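Local structure of LIM domain only protein 7 (Homo sapiens, 2EAQ) at residues A[53-58]-A[69-74]; A[73-76]-A[80-83]. The protein probably acts as a scaffolding protein whose PDZ domain binds the C-terminal tails of partner proteins. One frame throughout, in Å; residues are numbered along the deposited sequence.

Contacts 1 and 2 join successive turns of helix 65-78 to neighbouring strands of one antiparallel sheet, 51-55 and 80-88, and their centres lie about 6 Å apart. Contact 2 is the more buried, with Ala75 and Leu81 both inside the domain, whereas contact 1 is partly buried and runs out over the turn that follows strand 51-55. Neither has a hydrogen bond between its segments: each brings an alanine methyl of the helix against the sheet. The chemistry differs at the margins, a threonine hydroxyl in contact 1 and a nickel-bound histidine in contact 2. Ile55 CB and Leu81 CD1, 3.6 Å apart, make the two continuous.

Contact 1: A[53-58]-A[69-74]; sequences IAINNT and EEAMAK
Ile55 reaches the helix through its last methyl, CD1, which lies 3.9 Å from Ala71 CB and 3.8 Å from the carbonyl carbon of Ala71. Two torsions put it there: chi1 of 56° sets CG1 between the backbone N and the carbonyl carbon, and chi2 of 170° extends the branch toward residues 69-74. The same methyl meets the next side chain of the helix, since CD1 stands 3.7 Å from both CG and SD of Met72. Ile55 and Met72 run roughly at right angles, the bent methionine passing across the end of the isoleucine. Helix 65-78 is the longer of the two helices in this PDZ fold, and in relatives its counterpart borders the peptide groove. Here its inner side packs on a tight beta hairpin with a type II' turn from Ile55 to Thr58, evidenced by Ile55 N to Thr58 O at 2.9 Å and Thr58 N to Ile55 O at 2.8 Å. The turn brings Thr58 against Ala71, whose CB lies against the threonine branch point: Thr58 OG1 is nearest at 3.4 Å, a van der Waals approach, and CG2 follows at 3.9 Å. Trp68, one turn earlier, touches both Ile55 and Thr58.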
# COMPACT_ATOMS: atom_id res chain seq x y z
N ILE A 53 4.95 -4.71 2.79
CA ILE A 53 5.86 -5.71 2.32
C ILE A 53 5.79 -5.96 0.84
O ILE A 53 6.80 -6.12 0.18
CB ILE A 53 5.64 -7.05 3.11
CG1 ILE A 53 5.81 -6.81 4.62
CG2 ILE A 53 6.64 -8.10 2.61
CD1 ILE A 53 7.08 -6.17 5.03
N ALA A 54 4.59 -5.94 0.29
CA ALA A 54 4.41 -6.16 -1.14
C ALA A 54 3.06 -5.62 -1.59
O ALA A 54 2.18 -5.44 -0.78
CB ALA A 54 4.39 -7.69 -1.47
N ILE A 55 2.96 -5.28 -2.86
CA ILE A 55 1.64 -4.97 -3.44
C ILE A 55 1.50 -5.83 -4.69
O ILE A 55 2.43 -5.92 -5.51
CB ILE A 55 1.42 -3.50 -3.77
CG1 ILE A 55 2.49 -2.98 -4.71
CG2 ILE A 55 1.34 -2.70 -2.51
CD1 ILE A 55 2.18 -1.55 -5.27
N ASN A 56 0.34 -6.49 -4.83
CA ASN A 56 0.09 -7.32 -5.98
C ASN A 56 1.31 -8.26 -6.16
O ASN A 56 1.66 -8.99 -5.21
CB ASN A 56 -0.24 -6.40 -7.18
CG ASN A 56 -1.46 -5.52 -6.90
OD1 ASN A 56 -1.57 -4.37 -7.40
ND2 ASN A 56 -2.40 -6.07 -6.14
N ASN A 57 1.93 -8.28 -7.31
CA ASN A 57 3.07 -9.22 -7.47
C ASN A 57 4.44 -8.59 -7.25
O ASN A 57 5.45 -9.13 -7.74
CB ASN A 57 2.99 -9.78 -8.91
CG ASN A 57 1.69 -10.59 -9.10
OD1 ASN A 57 0.95 -10.44 -10.11
ND2 ASN A 57 1.41 -11.42 -8.13
N THR A 58 4.52 -7.50 -6.49
CA THR A 58 5.77 -6.77 -6.34
C THR A 58 6.14 -6.70 -4.88
O THR A 58 5.47 -6.05 -4.09
CB THR A 58 5.59 -5.34 -6.87
OG1 THR A 58 5.29 -5.38 -8.27
CG2 THR A 58 6.84 -4.52 -6.68
N GLU A 69 7.64 2.10 -7.53
CA GLU A 69 6.84 3.18 -7.97
C GLU A 69 6.04 2.81 -9.20
O GLU A 69 4.86 3.19 -9.32
CB GLU A 69 7.72 4.40 -8.18
CG GLU A 69 8.23 4.89 -6.77
CD GLU A 69 9.05 6.19 -6.85
OE1 GLU A 69 8.68 7.13 -6.11
OE2 GLU A 69 10.03 6.25 -7.64
N GLU A 70 6.63 2.05 -10.12
CA GLU A 70 5.88 1.60 -11.30
C GLU A 70 4.75 0.66 -10.89
O GLU A 70 3.67 0.74 -11.47
CB GLU A 70 6.83 0.93 -12.30
CG GLU A 70 7.73 2.00 -12.94
CD GLU A 70 8.87 1.48 -13.82
OE1 GLU A 70 9.23 0.28 -13.82
OE2 GLU A 70 9.47 2.34 -14.51
N ALA A 71 4.96 -0.21 -9.91
CA ALA A 71 3.86 -1.08 -9.45
C ALA A 71 2.72 -0.31 -8.79
O ALA A 71 1.53 -0.62 -9.01
CB ALA A 71 4.39 -2.08 -8.48
N MET A 72 3.05 0.75 -8.06
CA MET A 72 2.04 1.59 -7.46
C MET A 72 1.22 2.29 -8.53
O MET A 72 -0.02 2.33 -8.49
CB MET A 72 2.72 2.63 -6.59
CG MET A 72 3.12 2.05 -5.29
SD MET A 72 1.77 1.88 -3.94
CE MET A 72 0.73 1.73 -4.49
N ALA A 73 1.88 2.79 -9.59
CA ALA A 73 1.13 3.49 -10.65
C ALA A 73 0.25 2.50 -11.40
O ALA A 73 -0.87 2.83 -11.81
CB ALA A 73 2.13 4.17 -11.67
N LYS A 74 0.75 1.31 -11.61
CA LYS A 74 -0.03 0.28 -12.28
C LYS A 74 -1.27 -0.11 -11.46
O LYS A 74 -2.34 -0.29 -12.01
CB LYS A 74 0.89 -0.91 -12.54
CG LYS A 74 0.17 -2.05 -13.28
CD LYS A 74 1.18 -3.12 -13.65
CE LYS A 74 0.52 -4.29 -14.35
NZ LYS A 74 1.46 -5.43 -14.42

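Contact 2: A[73-76]-A[80-83]; sequences AKAQ and HLVM. With NI (nickel (II) ion), chain B.
Ala75 and His80 make the nearest backbone approach, 5.6 Å between their CA atoms, where the chain leaves helix 65-78 and doubles back almost at once as strand 80-88. Ala75 points its CB at the strand and sets it against two groups, Leu81 CD1 at 3.5 Å and the carbonyl oxygen of His80 at 3.6 Å. With CG of Leu81 anti to the backbone N (chi1 -171°), one branch end can meet the alanine methyl, while the leucine also touches Ile55, Phe19 and Phe21. This is the final helix-to-strand connection of the PDZ fold, in which the last strand enters its sheet between strands 2-10 and 51-55. The hydroxyl of Thr78 spans the joint, hydrogen-bonded to His80 N and weakly to Ala75 O. The CB of His80 points away from the helix, and the imidazole binds a nickel ion through NE2 at 2.2 Å. Because CD2 and CE1 are nearly equidistant from the metal, at 3.1 and 3.2 Å, nickel sits squarely off NE2. With two waters at 2.1 Å, NE2 makes three bonds near 90° to one another, as in part of an octahedral shell. A hydrogen bond from ND1 to Asn10 OD1 fixes the ring's rotation.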
# COMPACT_ATOMS: atom_id res chain seq x y z
N ALA A 73 1.88 2.79 -9.59
CA ALA A 73 1.13 3.49 -10.65
C ALA A 73 0.25 2.50 -11.40
O ALA A 73 -0.87 2.83 -11.81
CB ALA A 73 2.13 4.17 -11.67
N LYS A 74 0.75 1.31 -11.61
CA LYS A 74 -0.03 0.28 -12.28
C LYS A 74 -1.27 -0.11 -11.46
O LYS A 74 -2.34 -0.29 -12.01
CB LYS A 74 0.89 -0.91 -12.54
CG LYS A 74 0.17 -2.05 -13.28
CD LYS A 74 1.18 -3.12 -13.65
CE LYS A 74 0.52 -4.29 -14.35
NZ LYS A 74 1.46 -5.43 -14.42
N ALA A 75 -1.15 -0.21 -10.14
CA ALA A 75 -2.31 -0.55 -9.33
C ALA A 75 -3.33 0.55 -9.45
O ALA A 75 -4.51 0.26 -9.39
CB ALA A 75 -1.86 -0.72 -7.83
N GLN A 76 -2.91 1.81 -9.63
CA GLN A 76 -3.88 2.89 -9.81
C GLN A 76 -4.59 2.69 -11.13
O GLN A 76 -5.78 3.00 -11.27
CB GLN A 76 -3.21 4.25 -9.86
CG GLN A 76 -4.24 5.31 -9.76
CD GLN A 76 -3.95 6.09 -8.56
OE1 GLN A 76 -3.31 7.12 -8.64
NE2 GLN A 76 -4.35 5.58 -7.42
N HIS A 80 -6.88 -2.26 -8.46
CA HIS A 80 -6.77 -3.35 -7.49
C HIS A 80 -5.43 -3.33 -6.80
O HIS A 80 -4.35 -3.25 -7.43
CB HIS A 80 -6.90 -4.74 -8.16
CG HIS A 80 -8.14 -4.93 -8.97
ND1 HIS A 80 -9.40 -4.93 -8.42
CD2 HIS A 80 -8.30 -5.11 -10.30
CE1 HIS A 80 -10.30 -5.07 -9.38
NE2 HIS A 80 -9.65 -5.18 -10.53
N LEU A 81 -5.49 -3.34 -5.49
CA LEU A 81 -4.29 -3.32 -4.71
C LEU A 81 -4.39 -4.34 -3.58
O LEU A 81 -5.10 -4.09 -2.62
CB LEU A 81 -4.15 -1.88 -4.21
CG LEU A 81 -2.90 -1.45 -3.53
CD1 LEU A 81 -1.66 -1.65 -4.41
CD2 LEU A 81 -3.12 0.03 -3.17
N VAL A 82 -3.68 -5.46 -3.69
CA VAL A 82 -3.66 -6.50 -2.65
C VAL A 82 -2.31 -6.29 -1.95
O VAL A 82 -1.25 -6.59 -2.54
CB VAL A 82 -3.76 -7.91 -3.24
CG1 VAL A 82 -3.66 -8.99 -2.16
CG2 VAL A 82 -5.14 -8.10 -3.87
N MET A 83 -2.37 -5.80 -0.72
CA MET A 83 -1.16 -5.43 0.02
C MET A 83 -0.76 -6.39 1.07
O MET A 83 -1.62 -6.78 1.86
CB MET A 83 -1.37 -4.07 0.70
CG MET A 83 -1.99 -2.92 -0.18
SD MET A 83 -1.98 -1.25 0.68
CE MET A 83 -0.58 -1.66 1.82
NI NI B . -10.34 -5.43 -12.60
O HOH W 1 -8.82 -6.70 -13.16
O HOH W 2 -9.19 -3.78 -13.10